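Local coordinates for protein phosphothreonine lyase ospF (Shigella flexneri, PDB 3I0U) that probably cleaves phosphate from phosphothreonine by elimination, as a phosphothreonine lyase that the bacterium secretes as a type III virulence effector, at residues K31-V36 against M49-Q54; D41-F46 against V62-C67; L148-I153 against E210-L215; N163-K168 against D183-S188. All blocks are in the same frame, centred on the assembly; numbering follows the deposited sequence.

Followed from the N terminus, the chain first makes two contacts whose segments alternate. Contact 1 closes a loop between 31-36 and the hairpin residues 49-54; contact 2 starts inside that loop, at helix 39-44, and closes on strand 63-68 beyond it. The two touch, because strands 53-56 and 63-68 are neighbours in the antiparallel sheet. Contacts 3 and 4 come later and share helix 147-166: contact 3 joins its start to helix 211-217 near the C terminus, and within that span contact 4 joins its end to the approach to strand 187-191. The centres of contacts 2 and 3 are about 28 Å apart, on opposite sides of the chain's centre.

Contact 1: residues K31-V36 against M49-Q54; sequences KVASNV and MYQGFQ
Polar contact between these segments rests on Q51, whose side-chain amide reaches the main chain of N35. Q51 NE2 donates to N35 O with an N-H...O angle of 166°, a nearly straight bond; its modelled length of 2.5 Å between NE2 and O is very short and doubtful. The Q51 chain leaves with CG anti to its own carbonyl carbon (chi1 -54°) and then folds about CB-CG (chi2 -63°), which brings the amide to the carbonyl oxygen.

The position of Q51 follows from a second set of bonds, those of a beta hairpin. Strands 47-50 and 53-56 are joined by a two-residue type I' turn in which Q51 and G52 both have positive phi. Y50 and F53 close it reciprocally: Y50 N lies 2.8 Å from F53 O, and F53 N lies 2.9 Å from Y50 O. The turn thus projects Q51 from the end of the hairpin toward the loop.

Apolar contact is slight. The methyl CB of A33 faces the aliphatic part of Q51, with CB and Q51 CG 4.3 Å apart. The loop is also held elsewhere: A33 bonds to G100 through the main chain, and K31 O bonds to the side-chain hydroxyl S104 OG. The ring of F53, which closes the turn, meets F103 edge-to-face.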
loop_
_atom_site.group_PDB
_atom_site.type_symbol
_atom_site.label_atom_id
_atom_site.label_comp_id
_atom_site.label_asym_id
_atom_site.label_seq_id
_atom_site.Cartn_x
_atom_site.Cartn_y
_atom_site.Cartn_z
ATOM N N LYS A 31 -13.881 -5.626 4.176
ATOM C CA LYS A 31 -14.154 -6.357 5.397
ATOM C C LYS A 31 -12.834 -6.393 6.166
ATOM O O LYS A 31 -11.815 -6.912 5.699
ATOM C CB LYS A 31 -14.685 -7.755 5.052
ATOM C CG LYS A 31 -14.565 -8.801 6.128
ATOM C CD LYS A 31 -14.728 -10.239 5.559
ATOM C CE LYS A 31 -14.194 -11.323 6.573
ATOM N NZ LYS A 31 -15.124 -11.547 7.774
ATOM N N VAL A 32 -12.843 -5.743 7.312
ATOM C CA VAL A 32 -11.692 -5.641 8.213
ATOM C C VAL A 32 -11.392 -6.969 8.901
ATOM O O VAL A 32 -12.287 -7.591 9.482
ATOM C CB VAL A 32 -11.973 -4.509 9.256
ATOM C CG1 VAL A 32 -11.298 -4.717 10.565
ATOM C CG2 VAL A 32 -11.614 -3.158 8.670
ATOM N N ALA A 33 -10.129 -7.399 8.797
ATOM C CA ALA A 33 -9.610 -8.575 9.488
ATOM C C ALA A 33 -9.657 -8.337 10.985
ATOM O O ALA A 33 -9.293 -7.262 11.442
ATOM C CB ALA A 33 -8.196 -8.819 9.053
ATOM N N SER A 34 -10.122 -9.318 11.757
ATOM C CA SER A 34 -10.136 -9.161 13.225
ATOM C C SER A 34 -8.972 -9.879 13.979
ATOM O O SER A 34 -8.351 -9.283 14.899
ATOM C CB SER A 34 -11.509 -9.503 13.814
ATOM O OG SER A 34 -11.786 -10.900 13.743
ATOM N N ASN A 35 -8.652 -11.119 13.603
ATOM C CA ASN A 35 -7.468 -11.727 14.205
ATOM C C ASN A 35 -6.220 -11.206 13.525
ATOM O O ASN A 35 -5.785 -11.721 12.485
ATOM C CB ASN A 35 -7.548 -13.250 14.221
ATOM C CG ASN A 35 -8.535 -13.746 15.242
ATOM O OD1 ASN A 35 -8.624 -13.182 16.350
ATOM N ND2 ASN A 35 -9.305 -14.786 14.886
ATOM N N VAL A 36 -5.686 -10.130 14.083
ATOM C CA VAL A 36 -4.521 -9.513 13.489
ATOM C C VAL A 36 -3.420 -9.499 14.512
ATOM O O VAL A 36 -3.671 -9.273 15.700
ATOM C CB VAL A 36 -4.779 -8.083 12.978
ATOM C CG1 VAL A 36 -5.456 -8.131 11.638
ATOM C CG2 VAL A 36 -5.615 -7.281 13.957
ATOM N N MET A 49 2.299 -17.433 9.328
ATOM C CA MET A 49 1.102 -17.091 8.569
ATOM C C MET A 49 0.000 -16.476 9.416
ATOM O O MET A 49 -0.291 -16.980 10.496
ATOM C CB MET A 49 0.567 -18.363 7.929
ATOM C CG MET A 49 1.231 -18.710 6.611
ATOM S SD MET A 49 0.199 -18.012 5.308
ATOM C CE MET A 49 -0.679 -19.480 4.790
ATOM N N TYR A 50 -0.591 -15.383 8.933
ATOM C CA TYR A 50 -1.755 -14.747 9.568
ATOM C C TYR A 50 -2.646 -14.319 8.459
ATOM O O TYR A 50 -2.201 -13.565 7.590
ATOM C CB TYR A 50 -1.409 -13.443 10.327
ATOM C CG TYR A 50 -0.512 -13.599 11.516
ATOM C CD1 TYR A 50 -0.951 -14.269 12.674
ATOM C CD2 TYR A 50 0.779 -13.066 11.502
ATOM C CE1 TYR A 50 -0.111 -14.420 13.798
ATOM C CE2 TYR A 50 1.634 -13.193 12.614
ATOM C CZ TYR A 50 1.182 -13.888 13.756
ATOM O OH TYR A 50 2.007 -14.059 14.841
ATOM N N GLN A 51 -3.899 -14.761 8.489
ATOM C CA GLN A 51 -4.925 -14.293 7.536
ATOM C C GLN A 51 -4.503 -14.452 6.089
ATOM O O GLN A 51 -4.702 -13.537 5.274
ATOM C CB GLN A 51 -5.298 -12.798 7.761
ATOM C CG GLN A 51 -5.740 -12.365 9.183
ATOM C CD GLN A 51 -7.033 -13.059 9.664
ATOM O OE1 GLN A 51 -7.841 -13.575 8.867
ATOM N NE2 GLN A 51 -7.223 -13.070 10.974
ATOM N N GLY A 52 -3.871 -15.572 5.765
ATOM C CA GLY A 52 -3.400 -15.782 4.404
ATOM C C GLY A 52 -2.157 -15.029 3.959
ATOM O O GLY A 52 -1.676 -15.282 2.855
ATOM N N PHE A 53 -1.644 -14.117 4.792
ATOM C CA PHE A 53 -0.354 -13.456 4.565
ATOM C C PHE A 53 0.757 -14.165 5.328
ATOM O O PHE A 53 0.606 -14.437 6.530
ATOM C CB PHE A 53 -0.394 -11.999 5.019
ATOM C CG PHE A 53 -1.256 -11.125 4.181
ATOM C CD1 PHE A 53 -0.699 -10.270 3.257
ATOM C CD2 PHE A 53 -2.639 -11.131 4.332
ATOM C CE1 PHE A 53 -1.523 -9.440 2.460
ATOM C CE2 PHE A 53 -3.453 -10.328 3.556
ATOM C CZ PHE A 53 -2.907 -9.485 2.613
ATOM N N GLN A 54 1.860 -14.462 4.638
ATOM C CA GLN A 54 3.049 -14.955 5.307
ATOM C C GLN A 54 3.891 -13.755 5.738
ATOM O O GLN A 54 4.111 -12.825 4.946
ATOM C CB GLN A 54 3.856 -15.893 4.426
ATOM C CG GLN A 54 4.577 -16.995 5.191
ATOM C CD GLN A 54 5.464 -17.838 4.291
ATOM O OE1 GLN A 54 6.076 -17.328 3.345
ATOM N NE2 GLN A 54 5.548 -19.132 4.585
#

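Contact 2: residues D41-F46 against V62-C67; sequences DICQSF and VFIHAC
C43 and I64 bring the backbones of helix 39-44 and strand 63-68 to 6.9 Å between their CA atoms, and the gap is filled by apolar side chains. I64 supplies most of the contact, using two branches. With CG2 anti to its backbone N and CG1 beside it (chi1 -63°), its methyl CG2 lies 3.4 Å from I42 O and 4.0 Å from I42 CB, while CD1 reaches C43 SG at 3.5 Å. The I42 and I64 side chains cross at about a right angle, and I42 CD1 meets both I64 methyls.

This is a short helix laid on an antiparallel sheet: I42 also rests on I114 of strand 111-115, and I64 on I55 of strand 53-56, the two neighbours of strand 63-68. On the way to strand 47-50, S45 N bonds to D41 O at 3.2 Å and S45 OG adds a weak bond to the same oxygen. C43 O is taken by N57 ND2.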
loop_
_atom_site.group_PDB
_atom_site.type_symbol
_atom_site.label_atom_id
_atom_site.label_comp_id
_atom_site.label_asym_id
_atom_site.label_seq_id
_atom_site.Cartn_x
_atom_site.Cartn_y
_atom_site.Cartn_z
ATOM N N ASP A 41 4.219 -8.701 17.700
ATOM C CA ASP A 41 4.094 -10.047 17.134
ATOM C C ASP A 41 4.773 -10.173 15.772
ATOM O O ASP A 41 5.510 -11.133 15.563
ATOM C CB ASP A 41 2.643 -10.507 17.007
ATOM C CG ASP A 41 1.942 -10.651 18.340
ATOM O OD1 ASP A 41 2.595 -10.955 19.360
ATOM O OD2 ASP A 41 0.707 -10.449 18.362
ATOM N N ILE A 42 4.548 -9.213 14.861
ATOM C CA ILE A 42 5.212 -9.239 13.550
ATOM C C ILE A 42 6.721 -8.979 13.645
ATOM O O ILE A 42 7.475 -9.401 12.758
ATOM C CB ILE A 42 4.555 -8.320 12.492
ATOM C CG1 ILE A 42 4.647 -6.837 12.865
ATOM C CG2 ILE A 42 3.091 -8.676 12.285
ATOM C CD1 ILE A 42 4.426 -5.933 11.709
ATOM N N CYS A 43 7.181 -8.358 14.741
ATOM C CA CYS A 43 8.623 -8.118 14.924
ATOM C C CYS A 43 9.444 -9.377 15.222
ATOM O O CYS A 43 10.653 -9.401 15.016
ATOM C CB CYS A 43 8.856 -7.010 15.941
ATOM S SG CYS A 43 8.489 -5.399 15.215
ATOM N N GLN A 44 8.758 -10.431 15.656
ATOM C CA GLN A 44 9.360 -11.673 16.107
ATOM C C GLN A 44 9.085 -12.833 15.185
ATOM O O GLN A 44 9.802 -13.830 15.201
ATOM C CB GLN A 44 8.825 -11.966 17.480
ATOM C CG GLN A 44 9.267 -10.874 18.418
ATOM C CD GLN A 44 8.332 -10.674 19.554
ATOM O OE1 GLN A 44 8.209 -11.529 20.443
ATOM N NE2 GLN A 44 7.676 -9.534 19.564
ATOM N N SER A 45 8.045 -12.674 14.380
ATOM C CA SER A 45 7.651 -13.590 13.319
ATOM C C SER A 45 8.786 -13.871 12.333
ATOM O O SER A 45 8.889 -13.208 11.287
ATOM C CB SER A 45 6.456 -12.980 12.544
ATOM O OG SER A 45 5.190 -13.429 13.018
ATOM N N PHE A 46 9.635 -14.842 12.660
ATOM C CA PHE A 46 10.636 -15.299 11.705
ATOM C C PHE A 46 9.905 -15.751 10.422
ATOM O O PHE A 46 10.065 -15.114 9.378
ATOM C CB PHE A 46 11.491 -16.392 12.297
ATOM C CG PHE A 46 12.622 -15.892 13.195
ATOM C CD1 PHE A 46 12.622 -14.591 13.730
ATOM C CD2 PHE A 46 13.689 -16.772 13.542
ATOM C CE1 PHE A 46 13.665 -14.172 14.569
ATOM C CE2 PHE A 46 14.731 -16.358 14.379
ATOM C CZ PHE A 46 14.733 -15.073 14.898
ATOM N N VAL A 62 15.916 -4.210 7.331
ATOM C CA VAL A 62 15.281 -3.537 8.438
ATOM C C VAL A 62 13.739 -3.676 8.393
ATOM O O VAL A 62 13.033 -3.073 9.214
ATOM C CB VAL A 62 15.789 -2.041 8.541
ATOM C CG1 VAL A 62 15.292 -1.185 7.387
ATOM C CG2 VAL A 62 15.359 -1.397 9.851
ATOM N N PHE A 63 13.231 -4.504 7.472
ATOM C CA PHE A 63 11.775 -4.613 7.234
ATOM C C PHE A 63 11.146 -5.914 7.659
ATOM O O PHE A 63 11.805 -6.924 7.828
ATOM C CB PHE A 63 11.428 -4.328 5.769
ATOM C CG PHE A 63 11.856 -2.969 5.324
ATOM C CD1 PHE A 63 11.096 -1.845 5.670
ATOM C CD2 PHE A 63 13.053 -2.803 4.603
ATOM C CE1 PHE A 63 11.494 -0.566 5.298
ATOM C CE2 PHE A 63 13.483 -1.529 4.231
ATOM C CZ PHE A 63 12.689 -0.394 4.572
ATOM N N ILE A 64 9.850 -5.853 7.897
ATOM C CA ILE A 64 9.065 -7.038 8.171
ATOM C C ILE A 64 8.135 -7.140 6.985
ATOM O O ILE A 64 7.335 -6.238 6.768
ATOM C CB ILE A 64 8.236 -6.856 9.446
ATOM C CG1 ILE A 64 9.190 -6.669 10.652
ATOM C CG2 ILE A 64 7.310 -8.084 9.642
ATOM C CD1 ILE A 64 8.553 -5.919 11.740
ATOM N N HIS A 65 8.263 -8.236 6.235
ATOM C CA HIS A 65 7.569 -8.439 4.969
ATOM C C HIS A 65 6.274 -9.217 5.151
ATOM O O HIS A 65 6.205 -10.133 5.951
ATOM C CB HIS A 65 8.480 -9.151 3.954
ATOM C CG HIS A 65 9.685 -8.359 3.581
ATOM N ND1 HIS A 65 9.690 -7.480 2.526
ATOM C CD2 HIS A 65 10.921 -8.285 4.144
ATOM C CE1 HIS A 65 10.884 -6.913 2.439
ATOM N NE2 HIS A 65 11.645 -7.373 3.416
ATOM N N ALA A 66 5.253 -8.829 4.402
ATOM C CA ALA A 66 3.990 -9.555 4.382
ATOM C C ALA A 66 3.562 -9.871 2.975
ATOM O O ALA A 66 3.556 -9.004 2.110
ATOM C CB ALA A 66 2.918 -8.791 5.068
ATOM N N CYS A 67 3.179 -11.118 2.761
ATOM C CA CYS A 67 3.120 -11.661 1.425
ATOM C C CYS A 67 1.992 -12.687 1.371
ATOM O O CYS A 67 2.047 -13.721 2.025
ATOM C CB CYS A 67 4.493 -12.247 1.126
ATOM S SG CYS A 67 4.642 -13.097 -0.377
#

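Contact 3: residues L148-I153 against E210-L215; sequences LLLHKI and EPFYRL
L150 meets both F212 and L215 where helix 147-166 packs against the C-terminal helix 211-217, a helix-helix crossing at -58° with the short axes 11.1 Å apart. That spacing is bridged by large side chains rather than by close backbones. On the second helix F212 and L215, three residues apart, form two bumps with a hollow between them, and the isopropyl end of L150 fills it. One methyl, CD1, touches L215 CD1 at 3.8 Å; the other, CD2, lies 3.6 Å from F212 CE1, approaching the ring obliquely. In return, the CE1-CZ side of the F212 ring lies at the groove between L150 and I153, closer to L150. F212 gets there because its CG stands anti to the backbone N (chi1 -174°), which carries the ring across toward helix 147-166.

Other elements complete the walls. I22 of helix 11-22 touches L150 and F15 of the same helix touches L215, whereas V136 of strand 132-137 meets both I153 and F212, and the ring of Y145 meets that of F212. All four interlocking residues are buried. Beside the ring, I153 CD1 comes to the edge, near the ring plane, 4.4 Å from F212 CZ.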
loop_
_atom_site.group_PDB
_atom_site.type_symbol
_atom_site.label_atom_id
_atom_site.label_comp_id
_atom_site.label_asym_id
_atom_site.label_seq_id
_atom_site.Cartn_x
_atom_site.Cartn_y
_atom_site.Cartn_z
ATOM N N LEU A 148 -10.994 -2.684 -12.004
ATOM C CA LEU A 148 -11.540 -3.013 -10.700
ATOM C C LEU A 148 -10.421 -2.939 -9.743
ATOM O O LEU A 148 -10.590 -2.375 -8.642
ATOM C CB LEU A 148 -12.053 -4.444 -10.629
ATOM C CG LEU A 148 -13.278 -4.842 -9.792
ATOM C CD1 LEU A 148 -13.149 -6.289 -9.434
ATOM C CD2 LEU A 148 -13.550 -4.030 -8.542
ATOM N N LEU A 149 -9.276 -3.505 -10.156
ATOM C CA LEU A 149 -8.078 -3.476 -9.329
ATOM C C LEU A 149 -7.787 -2.025 -8.995
ATOM O O LEU A 149 -7.736 -1.662 -7.831
ATOM C CB LEU A 149 -6.896 -4.110 -10.057
ATOM C CG LEU A 149 -5.771 -4.851 -9.285
ATOM C CD1 LEU A 149 -4.427 -4.499 -9.878
ATOM C CD2 LEU A 149 -5.740 -4.581 -7.781
ATOM N N LEU A 150 -7.659 -1.203 -10.035
ATOM C CA LEU A 150 -7.388 0.223 -9.876
ATOM C C LEU A 150 -8.400 0.971 -9.036
ATOM O O LEU A 150 -8.027 1.864 -8.283
ATOM C CB LEU A 150 -7.264 0.911 -11.224
ATOM C CG LEU A 150 -6.109 0.458 -12.103
ATOM C CD1 LEU A 150 -6.262 1.068 -13.473
ATOM C CD2 LEU A 150 -4.766 0.828 -11.471
ATOM N N HIS A 151 -9.664 0.597 -9.160
ATOM C CA HIS A 151 -10.691 1.136 -8.315
ATOM C C HIS A 151 -10.420 0.702 -6.880
ATOM O O HIS A 151 -10.308 1.559 -5.995
ATOM C CB HIS A 151 -12.073 0.700 -8.773
ATOM C CG HIS A 151 -13.176 1.333 -7.996
ATOM N ND1 HIS A 151 -13.334 2.701 -7.903
ATOM C CD2 HIS A 151 -14.167 0.789 -7.254
ATOM C CE1 HIS A 151 -14.382 2.969 -7.147
ATOM N NE2 HIS A 151 -14.908 1.827 -6.744
ATOM N N LYS A 152 -10.265 -0.608 -6.666
ATOM C CA LYS A 152 -9.960 -1.157 -5.350
ATOM C C LYS A 152 -8.776 -0.424 -4.713
ATOM O O LYS A 152 -8.897 0.067 -3.595
ATOM C CB LYS A 152 -9.751 -2.681 -5.401
ATOM C CG LYS A 152 -11.056 -3.503 -5.468
ATOM C CD LYS A 152 -10.944 -4.955 -5.996
ATOM C CE LYS A 152 -10.188 -5.957 -5.097
ATOM N NZ LYS A 152 -10.382 -6.029 -3.610
ATOM N N ILE A 153 -7.683 -0.258 -5.438
ATOM C CA ILE A 153 -6.542 0.497 -4.903
ATOM C C ILE A 153 -6.895 1.949 -4.548
ATOM O O ILE A 153 -6.525 2.402 -3.496
ATOM C CB ILE A 153 -5.288 0.437 -5.853
ATOM C CG1 ILE A 153 -4.814 -1.017 -6.029
ATOM C CG2 ILE A 153 -4.163 1.286 -5.302
ATOM C CD1 ILE A 153 -3.931 -1.244 -7.196
ATOM N N GLU A 210 2.878 9.836 -14.853
ATOM C CA GLU A 210 2.645 8.374 -14.838
ATOM C C GLU A 210 1.155 8.001 -14.959
ATOM O O GLU A 210 0.348 8.438 -14.128
ATOM C CB GLU A 210 3.248 7.715 -13.578
ATOM C CG GLU A 210 4.777 7.635 -13.561
ATOM C CD GLU A 210 5.357 6.568 -14.484
ATOM O OE1 GLU A 210 6.581 6.617 -14.731
ATOM O OE2 GLU A 210 4.612 5.679 -14.965
ATOM N N PRO A 211 0.790 7.260 -16.021
ATOM C CA PRO A 211 -0.559 6.756 -16.223
ATOM C C PRO A 211 -1.218 6.290 -14.923
ATOM O O PRO A 211 -2.212 6.894 -14.484
ATOM C CB PRO A 211 -0.337 5.582 -17.177
ATOM C CG PRO A 211 0.800 6.043 -18.033
ATOM C CD PRO A 211 1.675 6.904 -17.153
ATOM N N PHE A 212 -0.634 5.270 -14.302
ATOM C CA PHE A 212 -1.073 4.753 -13.013
ATOM C C PHE A 212 -1.407 5.847 -12.001
ATOM O O PHE A 212 -2.471 5.788 -11.383
ATOM C CB PHE A 212 -0.003 3.831 -12.433
ATOM C CG PHE A 212 -0.417 3.154 -11.178
ATOM C CD1 PHE A 212 -1.116 1.951 -11.220
ATOM C CD2 PHE A 212 -0.110 3.707 -9.933
ATOM C CE1 PHE A 212 -1.493 1.300 -10.010
ATOM C CE2 PHE A 212 -0.487 3.077 -8.759
ATOM C CZ PHE A 212 -1.187 1.874 -8.787
ATOM N N TYR A 213 -0.511 6.834 -11.845
ATOM C CA TYR A 213 -0.699 7.876 -10.820
ATOM C C TYR A 213 -1.872 8.781 -11.105
ATOM O O TYR A 213 -2.623 9.153 -10.187
ATOM C CB TYR A 213 0.546 8.735 -10.636
ATOM C CG TYR A 213 0.387 9.864 -9.623
ATOM C CD1 TYR A 213 0.204 9.601 -8.258
ATOM C CD2 TYR A 213 0.419 11.192 -10.033
ATOM C CE1 TYR A 213 0.066 10.650 -7.346
ATOM C CE2 TYR A 213 0.285 12.236 -9.132
ATOM C CZ TYR A 213 0.105 11.965 -7.807
ATOM O OH TYR A 213 -0.040 13.018 -6.954
ATOM N N ARG A 214 -2.009 9.131 -12.382
ATOM C CA ARG A 214 -3.107 9.947 -12.862
ATOM C C ARG A 214 -4.419 9.282 -12.501
ATOM O O ARG A 214 -5.303 9.932 -11.949
ATOM C CB ARG A 214 -3.001 10.207 -14.372
ATOM C CG ARG A 214 -1.792 11.063 -14.774
ATOM C CD ARG A 214 -2.159 12.176 -15.770
ATOM N NE ARG A 214 -2.486 11.670 -17.105
ATOM C CZ ARG A 214 -3.612 11.936 -17.785
ATOM N NH1 ARG A 214 -3.772 11.397 -18.982
ATOM N NH2 ARG A 214 -4.581 12.733 -17.301
ATOM N N LEU A 215 -4.503 7.974 -12.718
ATOM C CA LEU A 215 -5.693 7.209 -12.350
ATOM C C LEU A 215 -5.971 7.176 -10.841
ATOM O O LEU A 215 -7.110 6.949 -10.417
ATOM C CB LEU A 215 -5.660 5.793 -12.955
ATOM C CG LEU A 215 -5.559 5.703 -14.473
ATOM C CD1 LEU A 215 -5.010 4.387 -14.957
ATOM C CD2 LEU A 215 -6.914 6.009 -15.170
#

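Contact 4: residues N163-K168 against D183-S188; sequences NLLRSK and DWKYVS
The hydroxyl of Y186 sits against the end of helix 147-166, with Y186 OH 3.4 Å from L165 CA, and is hydrogen-bonded to I169 O just beyond.

The ring of Y186 lies with one face against L164. L164 CB stands 3.5 Å from the ring centroid and 15° off the normal, a CH-pi contact over the middle of the face, and L164 CD2 extends toward the root of the ring, 3.6 Å from Y186 CG. The phenol end lies against L165, where L165 CB meets Y186 CE2 at 4.1 Å.

The ring thereby covers the place where helix 147-166 ends in a Schellman motif. K168, with positive phi, is the C-prime residue: K168 N bonds to L165 O at 3.0 Å, and I169 N pairs with L164 O. S167 OG adds a bond to N163 O of 3.2 Å, nearly in line with that carbonyl. Strand 187-191, the outermost on this side of the antiparallel sheet, starts just after Y186. E161, on the same helix as L164, accepts from Y186 N and V187 N through OE1 and from K185 N through OE2, which probably helps to position Y186.

At the exposed margin, L165 CD1 comes within 4.3 Å of K185 CE, aliphatic carbon against aliphatic carbon.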
loop_
_atom_site.group_PDB
_atom_site.type_symbol
_atom_site.label_atom_id
_atom_site.label_comp_id
_atom_site.label_asym_id
_atom_site.label_seq_id
_atom_site.Cartn_x
_atom_site.Cartn_y
_atom_site.Cartn_z
ATOM N N ASN A 163 -8.579 6.466 8.056
ATOM C CA ASN A 163 -8.408 5.843 9.351
ATOM C C ASN A 163 -7.304 6.486 10.160
ATOM O O ASN A 163 -7.422 6.601 11.379
ATOM C CB ASN A 163 -8.099 4.359 9.199
ATOM C CG ASN A 163 -9.339 3.516 9.100
ATOM O OD1 ASN A 163 -9.899 3.321 8.029
ATOM N ND2 ASN A 163 -9.776 3.015 10.207
ATOM N N LEU A 164 -6.221 6.884 9.493
ATOM C CA LEU A 164 -5.123 7.585 10.154
ATOM C C LEU A 164 -5.539 8.949 10.597
ATOM O O LEU A 164 -5.272 9.321 11.716
ATOM C CB LEU A 164 -3.957 7.728 9.207
ATOM C CG LEU A 164 -2.740 6.804 9.223
ATOM C CD1 LEU A 164 -2.834 5.600 10.185
ATOM C CD2 LEU A 164 -2.430 6.405 7.818
ATOM N N LEU A 165 -6.232 9.684 9.727
ATOM C CA LEU A 165 -6.646 11.052 10.053
ATOM C C LEU A 165 -7.612 11.082 11.237
ATOM O O LEU A 165 -7.554 11.954 12.099
ATOM C CB LEU A 165 -7.201 11.774 8.805
ATOM C CG LEU A 165 -7.811 13.181 8.948
ATOM C CD1 LEU A 165 -6.709 14.162 9.420
ATOM C CD2 LEU A 165 -8.492 13.673 7.658
ATOM N N ARG A 166 -8.467 10.086 11.325
ATOM C CA ARG A 166 -9.496 10.169 12.306
ATOM C C ARG A 166 -9.074 9.644 13.650
ATOM O O ARG A 166 -9.662 9.930 14.665
ATOM C CB ARG A 166 -10.810 9.641 11.738
ATOM C CG ARG A 166 -11.277 10.607 10.532
ATOM C CD ARG A 166 -12.408 10.081 9.651
ATOM N NE ARG A 166 -12.237 8.660 9.312
ATOM C CZ ARG A 166 -13.108 7.667 9.580
ATOM N NH1 ARG A 166 -14.288 7.916 10.176
ATOM N NH2 ARG A 166 -12.790 6.404 9.216
ATOM N N SER A 167 -7.979 8.922 13.675
ATOM C CA SER A 167 -7.308 8.665 14.948
ATOM C C SER A 167 -6.234 9.718 15.251
ATOM O O SER A 167 -5.490 9.574 16.217
ATOM C CB SER A 167 -6.699 7.273 14.987
ATOM O OG SER A 167 -7.618 6.273 14.524
ATOM N N LYS A 168 -6.195 10.790 14.449
ATOM C CA LYS A 168 -5.294 11.953 14.615
ATOM C C LYS A 168 -3.822 11.585 14.698
ATOM O O LYS A 168 -3.108 12.111 15.466
ATOM C CB LYS A 168 -5.758 12.868 15.749
ATOM C CG LYS A 168 -6.911 13.755 15.308
ATOM C CD LYS A 168 -7.526 14.681 16.343
ATOM C CE LYS A 168 -8.999 14.971 15.912
ATOM N NZ LYS A 168 -9.865 15.714 16.907
ATOM N N ASP A 183 -4.295 16.455 -0.838
ATOM C CA ASP A 183 -5.260 15.753 0.022
ATOM C C ASP A 183 -4.794 14.386 0.542
ATOM O O ASP A 183 -5.559 13.711 1.248
ATOM C CB ASP A 183 -6.651 15.660 -0.640
ATOM C CG ASP A 183 -6.621 14.959 -1.995
ATOM O OD1 ASP A 183 -6.549 13.708 -2.027
ATOM O OD2 ASP A 183 -6.696 15.653 -3.040
ATOM N N TRP A 184 -3.570 13.955 0.210
ATOM C CA TRP A 184 -3.005 12.807 0.918
ATOM C C TRP A 184 -2.098 13.343 1.969
ATOM O O TRP A 184 -1.193 14.132 1.680
ATOM C CB TRP A 184 -2.233 11.859 0.040
ATOM C CG TRP A 184 -2.999 11.194 -1.026
ATOM C CD1 TRP A 184 -4.369 11.261 -1.275
ATOM C CD2 TRP A 184 -2.462 10.323 -2.011
ATOM N NE1 TRP A 184 -4.686 10.511 -2.367
ATOM C CE2 TRP A 184 -3.543 9.921 -2.847
ATOM C CE3 TRP A 184 -1.163 9.860 -2.296
ATOM C CZ2 TRP A 184 -3.362 9.065 -3.945
ATOM C CZ3 TRP A 184 -0.982 9.022 -3.396
ATOM C CH2 TRP A 184 -2.079 8.631 -4.204
ATOM N N LYS A 185 -2.361 12.931 3.206
ATOM C CA LYS A 185 -1.590 13.408 4.347
ATOM C C LYS A 185 -0.543 12.393 4.803
ATOM O O LYS A 185 0.468 12.769 5.397
ATOM C CB LYS A 185 -2.505 13.912 5.467
ATOM C CG LYS A 185 -3.189 15.276 5.084
ATOM C CD LYS A 185 -4.186 15.882 6.133
ATOM C CE LYS A 185 -3.467 16.274 7.492
ATOM N NZ LYS A 185 -4.067 17.477 8.180
ATOM N N TYR A 186 -0.753 11.126 4.450
ATOM C CA TYR A 186 0.115 10.040 4.894
ATOM C C TYR A 186 0.679 9.246 3.708
ATOM O O TYR A 186 1.834 8.821 3.742
ATOM C CB TYR A 186 -0.651 9.096 5.823
ATOM C CG TYR A 186 -1.363 9.778 6.965
ATOM C CD1 TYR A 186 -0.714 9.996 8.163
ATOM C CD2 TYR A 186 -2.711 10.214 6.840
ATOM C CE1 TYR A 186 -1.341 10.628 9.213
ATOM C CE2 TYR A 186 -3.349 10.856 7.886
ATOM C CZ TYR A 186 -2.661 11.046 9.082
ATOM O OH TYR A 186 -3.285 11.661 10.141
ATOM N N VAL A 187 -0.124 9.061 2.657
ATOM C CA VAL A 187 0.255 8.202 1.522
ATOM C C VAL A 187 1.058 8.974 0.461
ATOM O O VAL A 187 0.829 10.166 0.254
ATOM C CB VAL A 187 -1.015 7.468 0.966
ATOM C CG1 VAL A 187 -0.734 6.555 -0.253
ATOM C CG2 VAL A 187 -1.621 6.642 2.062
ATOM N N SER A 188 2.035 8.321 -0.166
ATOM C CA SER A 188 2.730 8.925 -1.299
ATOM C C SER A 188 3.080 7.872 -2.334
ATOM O O SER A 188 3.087 6.700 -2.018
ATOM C CB SER A 188 3.943 9.733 -0.862
ATOM O OG SER A 188 4.886 8.906 -0.234
#